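Putative histidinol-phosphate aminotransferase (Erwinia carotovora atroseptica, PDB 3LY1) binds pyridoxal-5'-phosphate and is probably a transaminase of the histidinol-phosphate aminotransferase subfamily. Local coordinates at residues 23-27 with 292-296; 63-67 with 195-199; 82-88 with 234-239; 211-217 with 251-256; 219-223 with 244-249. All coordinates share one frame; numbering follows the deposited sequence.

Contact 1 of 5, residues 23-27 with 292-296; sequences FNENP and GNFVF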
# COMPACT_ATOMS: atom_id res chain seq x y z
N PHE A 23 -10.73 17.22 4.03
CA PHE A 23 -10.27 15.83 4.22
C PHE A 23 -9.42 15.60 5.48
O PHE A 23 -8.67 14.61 5.56
CB PHE A 23 -9.49 15.36 2.97
CG PHE A 23 -10.33 15.29 1.70
CD1 PHE A 23 -11.58 14.64 1.68
CD2 PHE A 23 -9.85 15.84 0.51
CE1 PHE A 23 -12.33 14.57 0.49
CE2 PHE A 23 -10.59 15.78 -0.67
CZ PHE A 23 -11.82 15.17 -0.68
N ASN A 24 -9.55 16.47 6.48
CA ASN A 24 -8.82 16.39 7.74
C ASN A 24 -7.31 16.26 7.58
O ASN A 24 -6.61 15.66 8.43
CB ASN A 24 -9.33 15.23 8.63
CG ASN A 24 -10.81 15.34 8.99
OD1 ASN A 24 -11.48 14.31 9.35
ND2 ASN A 24 -11.34 16.55 8.91
N GLU A 25 -6.79 16.82 6.50
CA GLU A 25 -5.35 16.85 6.28
C GLU A 25 -4.79 17.92 7.18
O GLU A 25 -5.46 18.91 7.47
CB GLU A 25 -5.04 17.13 4.80
CG GLU A 25 -5.72 16.10 3.86
CD GLU A 25 -5.96 16.61 2.44
OE1 GLU A 25 -6.41 17.77 2.27
OE2 GLU A 25 -5.73 15.82 1.49
N ASN A 26 -3.54 17.75 7.61
CA ASN A 26 -2.85 18.75 8.39
C ASN A 26 -2.48 19.84 7.39
O ASN A 26 -1.96 19.48 6.32
CB ASN A 26 -1.58 18.15 9.01
CG ASN A 26 -0.97 19.01 10.09
OD1 ASN A 26 -0.81 20.24 9.94
ND2 ASN A 26 -0.56 18.36 11.18
N PRO A 27 -2.82 21.13 7.67
CA PRO A 27 -2.59 22.26 6.75
C PRO A 27 -1.15 22.76 6.78
O PRO A 27 -0.75 23.56 5.92
CB PRO A 27 -3.54 23.34 7.28
CG PRO A 27 -3.56 23.08 8.77
CD PRO A 27 -3.54 21.57 8.89
N GLY A 292 -10.04 16.41 17.69
CA GLY A 292 -9.22 16.14 16.52
C GLY A 292 -8.85 17.44 15.79
O GLY A 292 -8.76 18.49 16.42
N ASN A 293 -8.68 17.37 14.48
CA ASN A 293 -8.33 18.54 13.64
C ASN A 293 -9.51 18.95 12.73
O ASN A 293 -9.32 19.35 11.57
CB ASN A 293 -7.01 18.30 12.87
CG ASN A 293 -7.08 17.15 11.86
OD1 ASN A 293 -8.04 16.39 11.84
ND2 ASN A 293 -6.05 17.04 11.01
N PHE A 294 -10.72 18.85 13.28
CA PHE A 294 -11.96 19.22 12.56
C PHE A 294 -13.09 19.48 13.56
O PHE A 294 -12.99 19.08 14.72
CB PHE A 294 -12.40 18.10 11.61
CG PHE A 294 -12.50 16.73 12.29
CD1 PHE A 294 -11.37 15.92 12.40
CD2 PHE A 294 -13.70 16.26 12.78
CE1 PHE A 294 -11.44 14.68 13.00
CE2 PHE A 294 -13.79 15.00 13.37
CZ PHE A 294 -12.65 14.22 13.50
N VAL A 295 -14.15 20.17 13.12
CA VAL A 295 -15.26 20.51 13.99
C VAL A 295 -16.54 20.11 13.27
O VAL A 295 -16.69 20.31 12.03
CB VAL A 295 -15.28 22.04 14.34
CG1 VAL A 295 -16.61 22.46 15.10
CG2 VAL A 295 -14.05 22.45 15.11
N PHE A 296 -17.44 19.50 14.03
CA PHE A 296 -18.73 19.11 13.51
C PHE A 296 -19.71 20.13 14.08
O PHE A 296 -19.79 20.29 15.29
CB PHE A 296 -19.05 17.67 13.94
CG PHE A 296 -20.04 16.95 13.05
CD1 PHE A 296 -19.76 16.72 11.70
CD2 PHE A 296 -21.19 16.39 13.59
CE1 PHE A 296 -20.65 15.99 10.89
CE2 PHE A 296 -22.09 15.65 12.77
CZ PHE A 296 -21.81 15.46 11.45
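N24 lays OD1 of its carboxamide over one face of the F294 ring, with amide and ring planes only 15° apart, so the two flat groups overlap almost in parallel. The overlap falls on the CD1 side: N24 OD1 sits 3.5 Å from F294 CD1, while N24 ND2 reaches back to F294 CB at 3.3 Å. Next to this overlap N293 approaches the backbone of the same asparagine. N293 ND2 donates to N24 O at 3.0 Å with an N-H...O angle of 148°, and it comes from above the carbonyl plane, 59° out of it. The oxygen of the N293 side chain, OD1, is buried without a polar partner in the model, 3.6 Å from N24 CB and in plane at the edge of the F294 ring. This is where the loop between strand 19-20 and helix 32-40 meets strand 294-298, at the PLP pocket, as expected for this aminotransferase family: the N24 side chain touches N152 and Y182, both PLP-binding residues, and F294 meets the Y182 ring edge-to-face. Next along the loop, the E25 carboxylate makes a salt bridge with R47 of the second subunit, and N26 ND2 hydrogen-bonds S265 OG and K213 O.

Contact 2 of 5, residues 63-67 with 195-199; sequences HHQVE and SPMIT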
# COMPACT_ATOMS: atom_id res chain seq x y z
N HIS A 63 8.27 2.66 21.03
CA HIS A 63 7.31 3.72 21.36
C HIS A 63 6.09 3.18 22.09
O HIS A 63 5.59 3.82 22.99
CB HIS A 63 6.85 4.42 20.10
CG HIS A 63 5.93 5.57 20.36
ND1 HIS A 63 6.37 6.77 20.86
CD2 HIS A 63 4.59 5.68 20.21
CE1 HIS A 63 5.34 7.59 21.00
NE2 HIS A 63 4.25 6.95 20.60
N HIS A 64 5.61 2.01 21.69
CA HIS A 64 4.41 1.43 22.29
C HIS A 64 4.71 0.40 23.37
O HIS A 64 3.79 -0.28 23.81
CB HIS A 64 3.55 0.81 21.19
CG HIS A 64 2.84 1.83 20.37
ND1 HIS A 64 1.70 2.46 20.83
CD2 HIS A 64 3.12 2.37 19.17
CE1 HIS A 64 1.30 3.33 19.91
NE2 HIS A 64 2.15 3.30 18.90
N GLN A 65 5.98 0.31 23.79
CA GLN A 65 6.44 -0.70 24.77
C GLN A 65 5.93 -2.10 24.50
O GLN A 65 5.38 -2.78 25.39
CB GLN A 65 6.11 -0.29 26.22
CG GLN A 65 6.64 1.09 26.61
CD GLN A 65 6.05 1.61 27.93
OE1 GLN A 65 5.95 2.81 28.12
NE2 GLN A 65 5.65 0.71 28.83
N VAL A 66 6.15 -2.54 23.26
CA VAL A 66 5.83 -3.89 22.82
C VAL A 66 7.07 -4.42 22.10
O VAL A 66 8.05 -3.67 21.92
CB VAL A 66 4.60 -3.92 21.89
CG1 VAL A 66 3.32 -3.53 22.67
CG2 VAL A 66 4.82 -3.02 20.62
N GLU A 67 7.05 -5.68 21.71
CA GLU A 67 8.15 -6.23 20.90
C GLU A 67 7.79 -6.06 19.40
O GLU A 67 6.67 -5.72 19.09
CB GLU A 67 8.40 -7.69 21.27
CG GLU A 67 8.76 -7.92 22.74
CD GLU A 67 10.11 -7.28 23.14
OE1 GLU A 67 10.90 -6.87 22.27
OE2 GLU A 67 10.41 -7.19 24.35
N SER A 195 -3.34 1.83 24.08
CA SER A 195 -2.04 1.18 23.96
C SER A 195 -1.50 0.42 25.19
O SER A 195 -1.00 -0.71 25.03
CB SER A 195 -0.99 2.20 23.48
OG SER A 195 0.18 1.51 23.06
N PRO A 196 -1.60 1.01 26.40
CA PRO A 196 -1.06 0.25 27.53
C PRO A 196 -1.78 -1.10 27.77
O PRO A 196 -1.15 -2.02 28.30
CB PRO A 196 -1.20 1.21 28.70
CG PRO A 196 -1.13 2.55 28.09
CD PRO A 196 -1.92 2.38 26.80
N MSE A 197 -3.06 -1.24 27.39
CA MSE A 197 -3.75 -2.53 27.56
C MSE A 197 -3.09 -3.63 26.68
O MSE A 197 -3.08 -4.80 27.04
CB MSE A 197 -5.25 -2.39 27.25
CG MSE A 197 -5.97 -1.30 28.07
SE MSE A 197 -5.83 -1.55 29.99
CE MSE A 197 -4.68 -0.06 30.51
N ILE A 198 -2.52 -3.25 25.56
CA ILE A 198 -1.82 -4.21 24.68
C ILE A 198 -0.43 -4.56 25.26
O ILE A 198 -0.01 -5.73 25.32
CB ILE A 198 -1.70 -3.67 23.24
CG1 ILE A 198 -3.09 -3.44 22.64
CG2 ILE A 198 -0.80 -4.61 22.36
CD1 ILE A 198 -3.12 -2.50 21.39
N THR A 199 0.28 -3.53 25.70
CA THR A 199 1.52 -3.72 26.46
C THR A 199 1.33 -4.69 27.64
O THR A 199 2.20 -5.49 27.90
CB THR A 199 2.01 -2.39 26.98
OG1 THR A 199 2.31 -1.56 25.87
CG2 THR A 199 3.22 -2.52 27.92
O HOH W 1 4.77 -5.76 26.17
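H64 presents the edge of its imidazole to S195, whose hydroxyl lies close to the ring plane. H64 ND1 and S195 OG are 2.9 Å apart in a nearly straight hydrogen bond (162°), and either atom could be the donor. The serine oxygen gets there because OG stands opposite its own backbone N (chi1 -166°), directed from helix 195-199 to the imidazole. The other ring nitrogen, H64 NE2, bonds to Y224 OH; H63 CD2 lies over one face near the rim. One turn further along the helix, T199 comes up against the backbone rather than a ring. Its OG1 lies 2.8 Å from H64 O and 3.3 Å from Q65 O, the latter at best a weak bond, while T199 CG2 packs against Q65 CB. V66 crosses T199 at a slant and sends CG1 to within 4.3 Å of I198 CG2, a light apolar touch. The chain leaves helix 50-63 here through a Schellman motif, with Q65, at positive phi, as its C-prime residue. Water 1 donates to both Q65 O and T199 O. The contact is therefore mainly polar: one hydroxyl meets the imidazole edge, while the other and a water lie by the carbonyls after helix 50-63. With partners at both nitrogens the H64 ring is fixed in its rotation, although the bond to S195 could run in either direction.

Contact 3 of 5, residues 82-88 with 234-239; sequences RAAIEAY and LMGRYV. With EDO (1,2-ethanediol), chain I.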
# COMPACT_ATOMS: atom_id res chain seq x y z
N ARG A 82 -8.74 -2.45 6.66
CA ARG A 82 -9.00 -3.56 5.74
C ARG A 82 -8.45 -4.88 6.25
O ARG A 82 -9.18 -5.86 6.36
CB ARG A 82 -8.50 -3.28 4.31
CG ARG A 82 -8.98 -4.38 3.33
CD ARG A 82 -8.33 -4.28 1.94
NE ARG A 82 -6.89 -4.22 2.07
CZ ARG A 82 -6.11 -5.24 2.39
NH1 ARG A 82 -6.60 -6.48 2.61
NH2 ARG A 82 -4.83 -5.03 2.53
N ALA A 83 -7.19 -4.91 6.62
CA ALA A 83 -6.54 -6.13 7.06
C ALA A 83 -7.15 -6.68 8.36
O ALA A 83 -7.34 -7.90 8.48
CB ALA A 83 -5.04 -5.91 7.24
N ALA A 84 -7.47 -5.78 9.29
CA ALA A 84 -8.10 -6.14 10.54
C ALA A 84 -9.43 -6.80 10.26
O ALA A 84 -9.71 -7.86 10.82
CB ALA A 84 -8.25 -4.94 11.47
N ILE A 85 -10.24 -6.21 9.39
CA ILE A 85 -11.57 -6.78 9.07
C ILE A 85 -11.42 -8.12 8.33
O ILE A 85 -12.09 -9.11 8.65
CB ILE A 85 -12.44 -5.79 8.23
CG1 ILE A 85 -12.71 -4.48 8.99
CG2 ILE A 85 -13.76 -6.47 7.73
CD1 ILE A 85 -13.58 -4.62 10.18
N GLU A 86 -10.52 -8.17 7.34
CA GLU A 86 -10.36 -9.43 6.59
C GLU A 86 -9.89 -10.57 7.50
O GLU A 86 -10.30 -11.74 7.36
CB GLU A 86 -9.40 -9.22 5.39
CG GLU A 86 -10.06 -8.45 4.21
CD GLU A 86 -9.17 -8.42 2.96
OE1 GLU A 86 -8.31 -9.31 2.81
OE2 GLU A 86 -9.34 -7.52 2.13
N ALA A 87 -9.01 -10.25 8.45
CA ALA A 87 -8.44 -11.24 9.33
C ALA A 87 -9.48 -11.88 10.24
O ALA A 87 -9.35 -13.06 10.56
CB ALA A 87 -7.29 -10.63 10.18
N TYR A 88 -10.50 -11.12 10.63
CA TYR A 88 -11.49 -11.54 11.62
C TYR A 88 -12.90 -11.73 11.05
O TYR A 88 -13.83 -12.05 11.78
CB TYR A 88 -11.45 -10.58 12.82
CG TYR A 88 -10.19 -10.83 13.60
CD1 TYR A 88 -10.13 -11.89 14.51
CD2 TYR A 88 -9.03 -10.14 13.34
CE1 TYR A 88 -8.97 -12.20 15.17
CE2 TYR A 88 -7.87 -10.42 14.00
CZ TYR A 88 -7.84 -11.47 14.93
OH TYR A 88 -6.67 -11.77 15.60
N LEU A 234 -1.98 -12.78 12.16
CA LEU A 234 -3.18 -13.02 11.34
C LEU A 234 -3.44 -11.87 10.37
O LEU A 234 -3.73 -12.10 9.19
CB LEU A 234 -4.44 -13.31 12.19
CG LEU A 234 -4.54 -14.66 12.90
CD1 LEU A 234 -5.82 -14.68 13.74
CD2 LEU A 234 -4.52 -15.84 11.94
N MSE A 235 -3.32 -10.63 10.84
CA MSE A 235 -3.53 -9.43 10.00
C MSE A 235 -2.55 -9.38 8.85
O MSE A 235 -2.90 -8.95 7.76
CB MSE A 235 -3.41 -8.16 10.81
CG MSE A 235 -4.55 -7.95 11.71
SE MSE A 235 -4.27 -6.30 12.76
CE MSE A 235 -4.14 -4.98 11.39
N GLY A 236 -1.34 -9.88 9.08
CA GLY A 236 -0.29 -9.83 8.11
C GLY A 236 -0.49 -10.74 6.90
O GLY A 236 0.16 -10.54 5.88
N ARG A 237 -1.41 -11.70 7.04
CA ARG A 237 -1.76 -12.57 5.94
C ARG A 237 -2.64 -11.83 4.90
O ARG A 237 -2.85 -12.35 3.81
CB ARG A 237 -2.39 -13.86 6.49
CG ARG A 237 -1.37 -14.74 7.26
CD ARG A 237 -1.99 -15.72 8.28
NE ARG A 237 -2.73 -16.79 7.66
CZ ARG A 237 -2.20 -17.92 7.19
NH1 ARG A 237 -0.89 -18.15 7.27
NH2 ARG A 237 -2.99 -18.83 6.63
N TYR A 238 -3.11 -10.62 5.22
CA TYR A 238 -4.01 -9.84 4.37
C TYR A 238 -3.41 -8.55 3.84
O TYR A 238 -4.13 -7.71 3.29
CB TYR A 238 -5.36 -9.63 5.06
CG TYR A 238 -5.96 -10.97 5.36
CD1 TYR A 238 -6.61 -11.69 4.38
CD2 TYR A 238 -5.79 -11.55 6.59
CE1 TYR A 238 -7.10 -12.96 4.63
CE2 TYR A 238 -6.27 -12.82 6.84
CZ TYR A 238 -6.92 -13.50 5.85
OH TYR A 238 -7.41 -14.75 6.13
N VAL A 239 -2.09 -8.43 3.97
CA VAL A 239 -1.31 -7.38 3.30
C VAL A 239 -0.16 -8.09 2.57
O VAL A 239 0.15 -9.26 2.88
CB VAL A 239 -0.77 -6.30 4.26
CG1 VAL A 239 -1.92 -5.55 4.92
CG2 VAL A 239 0.19 -6.90 5.30
C1 EDO I . -13.98 -11.79 15.43
O1 EDO I . -13.70 -12.92 14.56
C2 EDO I . -14.11 -12.19 16.89
O2 EDO I . -13.01 -13.00 17.34
O HOH W 2 -7.96 -15.00 9.13
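R82 grips the backbone of Y238 end-on, NH1 and NH2 both donating to the single carbonyl oxygen. The distances to Y238 O are 2.8 Å from R82 NH1 and 2.9 Å from R82 NH2, and that oxygen lies in the guanidinium plane. A bend at chi3 (52°) brings the group round to this carbonyl. Two charges of the same helix steady it: R82 NH1 forms a salt bridge with E86 OE2 at 3.0 Å, meeting the oxygen from above the carboxylate plane, and R82 NE pairs with E79. E86 and R82 further pack against Y238 of the second subunit.

The aromatic contacts centre on Y238, whose ring lies against the backbone of 86-87. E86 CB makes an off-centre CH-pi contact, 4.2 Å from the Y238 ring centroid, and the carboxylate stands nearly upright to the ring, 78° between planes. At the tip, water 2 connects Y238 OH with A87 O.

The apolar contacts rest on small residues. A83 CB meets V239 CG1 at 3.9 Å, A84 CB meets M235 CE, and A87 CB fits against M235 CG and Y238 CD2. In one of its two conformers, L234 CD1 lies near Y88 CZ.

Helix 76-88 is thus flanked by segment 234-239, which continues from helix 229-235, while A84 and Y88 also rest on strands 174-179 and 205-210 of the central sheet.

Contact 4 of 5, residues 211-217 with 251-256; sequences FSKIHAM and AALASM. With PLP (pyridoxal-5'-phosphate), chain E; EDO (1,2-ethanediol), chain H.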
# COMPACT_ATOMS: atom_id res chain seq x y z
N PHE A 211 0.46 8.12 10.37
CA PHE A 211 1.28 9.35 10.29
C PHE A 211 0.58 10.48 9.49
O PHE A 211 1.17 11.54 9.24
CB PHE A 211 2.63 9.01 9.66
CG PHE A 211 3.60 8.33 10.59
CD1 PHE A 211 3.55 6.95 10.83
CD2 PHE A 211 4.55 9.06 11.24
CE1 PHE A 211 4.47 6.35 11.70
CE2 PHE A 211 5.49 8.46 12.09
CZ PHE A 211 5.44 7.10 12.33
N SER A 212 -0.65 10.24 9.07
CA SER A 212 -1.36 11.11 8.13
C SER A 212 -1.88 12.41 8.79
O SER A 212 -2.24 13.32 8.08
CB SER A 212 -2.53 10.38 7.49
OG SER A 212 -2.13 9.39 6.59
N LYS A 213 -1.92 12.49 10.12
CA LYS A 213 -2.63 13.60 10.80
C LYS A 213 -1.68 14.49 11.60
O LYS A 213 -1.13 15.41 11.02
CB LYS A 213 -3.81 13.07 11.62
CG LYS A 213 -4.74 12.08 10.84
CD LYS A 213 -5.46 12.68 9.65
CE LYS A 213 -6.26 11.66 8.85
NZ LYS A 213 -6.97 12.27 7.68
N ILE A 214 -1.41 14.22 12.87
CA ILE A 214 -0.48 15.10 13.61
C ILE A 214 0.86 15.21 12.86
O ILE A 214 1.44 16.32 12.78
CB ILE A 214 -0.26 14.66 15.09
CG1 ILE A 214 0.47 15.75 15.89
CG2 ILE A 214 0.49 13.38 15.19
CD1 ILE A 214 -0.42 16.62 16.71
N HIS A 215 1.33 14.09 12.29
CA HIS A 215 2.62 14.08 11.60
C HIS A 215 2.53 14.67 10.19
O HIS A 215 3.54 14.79 9.52
CB HIS A 215 3.20 12.65 11.53
CG HIS A 215 3.70 12.12 12.85
ND1 HIS A 215 4.98 12.32 13.29
CD2 HIS A 215 3.08 11.39 13.82
CE1 HIS A 215 5.14 11.73 14.46
NE2 HIS A 215 4.00 11.16 14.80
N ALA A 216 1.34 15.00 9.72
CA ALA A 216 1.18 15.75 8.46
C ALA A 216 1.71 15.02 7.21
O ALA A 216 2.19 15.66 6.29
CB ALA A 216 1.84 17.16 8.59
N MSE A 217 1.54 13.70 7.14
CA MSE A 217 2.10 12.92 6.03
C MSE A 217 1.04 12.07 5.32
O MSE A 217 1.36 10.96 4.83
CB MSE A 217 3.21 12.00 6.56
CG MSE A 217 4.35 12.71 7.22
SE MSE A 217 5.70 11.51 8.16
CE MSE A 217 5.59 10.20 7.02
N ALA A 251 10.77 9.51 6.14
CA ALA A 251 10.09 10.65 6.74
C ALA A 251 9.51 10.26 8.10
O ALA A 251 9.57 11.04 9.04
CB ALA A 251 9.06 11.23 5.83
N ALA A 252 8.93 9.06 8.21
CA ALA A 252 8.37 8.60 9.49
C ALA A 252 9.47 8.48 10.56
O ALA A 252 9.25 8.90 11.70
CB ALA A 252 7.59 7.26 9.34
N LEU A 253 10.62 7.93 10.20
CA LEU A 253 11.72 7.79 11.16
C LEU A 253 12.13 9.16 11.69
O LEU A 253 12.35 9.33 12.88
CB LEU A 253 12.92 7.09 10.55
CG LEU A 253 12.83 5.58 10.35
CD1 LEU A 253 13.99 5.12 9.44
CD2 LEU A 253 12.82 4.80 11.68
N ALA A 254 12.24 10.14 10.80
CA ALA A 254 12.63 11.48 11.20
C ALA A 254 11.55 12.19 12.05
O ALA A 254 11.88 12.87 13.03
CB ALA A 254 12.97 12.31 9.96
N SER A 255 10.28 12.04 11.68
CA SER A 255 9.18 12.75 12.37
C SER A 255 9.04 12.25 13.81
O SER A 255 8.83 13.04 14.74
CB SER A 255 7.86 12.64 11.59
OG SER A 255 6.91 13.58 12.05
N MSE A 256 9.26 10.96 14.01
CA MSE A 256 9.33 10.39 15.36
C MSE A 256 10.42 10.98 16.26
O MSE A 256 10.30 10.87 17.49
CB MSE A 256 9.47 8.87 15.31
CG MSE A 256 8.24 8.16 14.82
SE MSE A 256 8.53 6.29 14.93
CE MSE A 256 8.32 6.12 16.89
N1 PLP E . -9.15 6.37 10.44
C2 PLP E . -9.85 7.55 10.52
C2A PLP E . -10.76 7.77 11.71
C3 PLP E . -9.73 8.47 9.49
O3 PLP E . -10.44 9.63 9.55
C4 PLP E . -8.89 8.19 8.39
C4A PLP E . -8.64 9.23 7.32
O4A PLP E . -9.64 9.74 6.85
C5 PLP E . -8.19 6.98 8.32
C6 PLP E . -8.36 6.07 9.37
C5A PLP E . -7.29 6.61 7.16
O4P PLP E . -6.16 7.49 6.97
P PLP E . -4.79 6.95 6.38
O1P PLP E . -4.99 5.83 5.41
O2P PLP E . -4.04 6.54 7.62
O3P PLP E . -4.22 8.21 5.74
C1 EDO H . 3.17 7.47 15.35
O1 EDO H . 1.91 7.42 16.01
C2 EDO H . 4.27 7.40 16.40
O2 EDO H . 4.45 8.70 16.93
O HOH W 3 6.06 15.43 10.02
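F211 points its CB toward helix 246-255, and its ring lies flat against A252. From CB the chain runs through CG to CD2, 4.0 Å from A252 CB; at the far end CE2 and CZ both come to 3.7 Å from that methyl. A252 CB stands over the face, 16° off the normal through the ring centroid, a clear CH-pi contact. C1 of a 1,2-ethanediol, probably from the crystallisation liquor, lies over the opposite face near the rim, 3.8 Å from F211 CZ. At the ring edge M256 supplies CG and then SE, a Met-aromatic contact with the selenium in selenomethionine, 5.5 Å from the F211 ring centroid and in the ring plane.

Segment 211-217 carries K213, probably the lysine that forms the internal aldimine, as in fold-type I PLP enzymes: K213 NZ lies 3.5 Å from PLP C4A without a covalent link in the model. S212 OG donates to PLP O3P. K213 NZ also bonds to Y48 OH of the second subunit. K213 to A216 form a type I turn, and H215 within it faces the helix.

There H215 ND1 meets S255 OG in a short, nearly linear bond (2.6 Å, 176°) in which either could be the donor. Water 3 donates to H215 O and also bonds S255 OG. Further along the segment, M217 bends at chi3 (35°) to lay CE against A251 CB and A252 N.

Contact 5 of 5, residues 219-223 with 244-249; sequences GMRVG and INFSGV. With PLP (pyridoxal-5'-phosphate), chain E.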
# COMPACT_ATOMS: atom_id res chain seq x y z
N GLY A 219 -0.11 12.06 2.38
CA GLY A 219 0.27 11.58 1.05
C GLY A 219 1.47 10.65 1.03
O GLY A 219 1.85 10.18 -0.02
N MSE A 220 2.07 10.40 2.18
CA MSE A 220 3.21 9.51 2.28
C MSE A 220 2.81 8.06 2.59
O MSE A 220 3.61 7.14 2.41
CB MSE A 220 4.19 10.04 3.31
CG MSE A 220 4.85 11.31 2.92
SE MSE A 220 6.44 11.03 1.73
CE MSE A 220 5.51 11.18 -0.00
N ARG A 221 1.54 7.84 2.97
CA ARG A 221 1.00 6.50 3.17
C ARG A 221 1.81 5.63 4.16
O ARG A 221 2.39 4.60 3.79
CB ARG A 221 0.78 5.78 1.81
CG ARG A 221 0.25 6.70 0.69
CD ARG A 221 -1.05 7.40 1.06
NE ARG A 221 -2.11 6.46 1.50
CZ ARG A 221 -2.78 6.56 2.64
NH1 ARG A 221 -2.57 7.57 3.46
NH2 ARG A 221 -3.71 5.65 2.96
N VAL A 222 1.83 6.05 5.42
CA VAL A 222 2.45 5.29 6.48
C VAL A 222 1.51 5.21 7.66
O VAL A 222 1.15 6.22 8.24
CB VAL A 222 3.83 5.89 6.93
CG1 VAL A 222 4.56 4.91 7.87
CG2 VAL A 222 4.74 6.29 5.73
N GLY A 223 1.10 4.00 8.01
CA GLY A 223 0.37 3.77 9.24
C GLY A 223 0.80 2.44 9.81
O GLY A 223 1.73 1.81 9.30
N ILE A 244 6.58 -0.53 2.65
CA ILE A 244 6.25 0.89 2.70
C ILE A 244 7.22 1.62 1.79
O ILE A 244 8.36 1.18 1.58
CB ILE A 244 6.32 1.39 4.19
CG1 ILE A 244 5.41 0.53 5.08
CG2 ILE A 244 5.81 2.80 4.33
CD1 ILE A 244 3.94 0.51 4.60
N ASN A 245 6.79 2.74 1.24
CA ASN A 245 7.61 3.49 0.32
C ASN A 245 8.79 4.17 1.03
O ASN A 245 8.70 4.51 2.22
CB ASN A 245 6.76 4.45 -0.51
CG ASN A 245 6.55 5.78 0.14
OD1 ASN A 245 7.39 6.68 0.05
ND2 ASN A 245 5.42 5.92 0.79
N PHE A 246 9.91 4.28 0.32
CA PHE A 246 11.17 4.76 0.90
C PHE A 246 11.08 6.16 1.50
O PHE A 246 11.55 6.40 2.59
CB PHE A 246 12.29 4.73 -0.14
CG PHE A 246 13.58 4.19 0.36
CD1 PHE A 246 14.18 4.70 1.51
CD2 PHE A 246 14.26 3.23 -0.37
CE1 PHE A 246 15.39 4.21 1.94
CE2 PHE A 246 15.48 2.75 0.05
CZ PHE A 246 16.04 3.22 1.21
N SER A 247 10.46 7.10 0.80
CA SER A 247 10.36 8.46 1.32
C SER A 247 9.50 8.48 2.58
O SER A 247 9.84 9.14 3.53
CB SER A 247 9.79 9.43 0.28
OG SER A 247 10.64 9.47 -0.85
N GLY A 248 8.39 7.76 2.56
CA GLY A 248 7.55 7.65 3.72
C GLY A 248 8.22 7.04 4.93
O GLY A 248 8.06 7.55 6.04
N VAL A 249 8.98 5.95 4.73
CA VAL A 249 9.67 5.27 5.82
C VAL A 249 10.71 6.22 6.45
O VAL A 249 10.78 6.38 7.66
CB VAL A 249 10.36 3.97 5.37
CG1 VAL A 249 11.28 3.46 6.44
CG2 VAL A 249 9.31 2.91 4.97
N1 PLP E . -9.15 6.37 10.44
C2 PLP E . -9.85 7.55 10.52
C2A PLP E . -10.76 7.77 11.71
C3 PLP E . -9.73 8.47 9.49
O3 PLP E . -10.44 9.63 9.55
C4 PLP E . -8.89 8.19 8.39
C4A PLP E . -8.64 9.23 7.32
O4A PLP E . -9.64 9.74 6.85
C5 PLP E . -8.19 6.98 8.32
C6 PLP E . -8.36 6.07 9.37
C5A PLP E . -7.29 6.61 7.16
O4P PLP E . -6.16 7.49 6.97
P PLP E . -4.79 6.95 6.38
O1P PLP E . -4.99 5.83 5.41
O2P PLP E . -4.04 6.54 7.62
O3P PLP E . -4.22 8.21 5.74
O HOH W 4 3.83 3.64 1.51
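V222 CG2 packs tightly on G248 in the first turn of helix 246-255, 3.6 Å from G248 O, and on I244 just before the helix, 3.9 Å from I244 CG2. G248 has no side chain, which lets the backbones approach until the CA atoms of M220 and G248 are 4.9 Å apart. M220 bends at chi2 (-83°) and rests its selenium, 3.9 Å from G248 N, against the turn beside S247 CB. The helix starts with an N-cap: N245 OD1 accepts from G248 N at 2.9 Å. The other end of the same amide, ND2, reaches M220 O at 2.7 Å, but the bond is bent (126°) and weak. Here the contact is looser and wet, although all its residues are buried: water 4 donates to R221 O and accepts from N245 N and N245 ND2. R221 leads away from the helix to the PLP phosphate, which it meets edge-on through two nearly straight bonds, NH2 to O1P (2.8 Å, 176°) and NH1 to O3P. R221 NH1 also bonds to A218 O.

Overall arrangement
Of the five, contact 1 joins the segments farthest apart in sequence, and the other four lie between them. Contact 2 closes before contacts 4 and 5 open, contact 3 alternates with all three, and the segments of contact 5 lie between those of contact 4. Contacts 4 and 5 share helix 246-255, with centres about 9 Å apart, and both touch PLP. Contact 1, about 16 Å from contact 4 between centres, joins it where N26 ND2 meets K213 O. Contacts 2 and 3 lie farther out, about 20 Å apart between centres, against the seven-stranded mixed sheet; contact 2 touches contact 4 where H63 meets M256. Contacts 1, 4 and 5 lie near PLP and the second subunit, consistent with a site at the dimer interface.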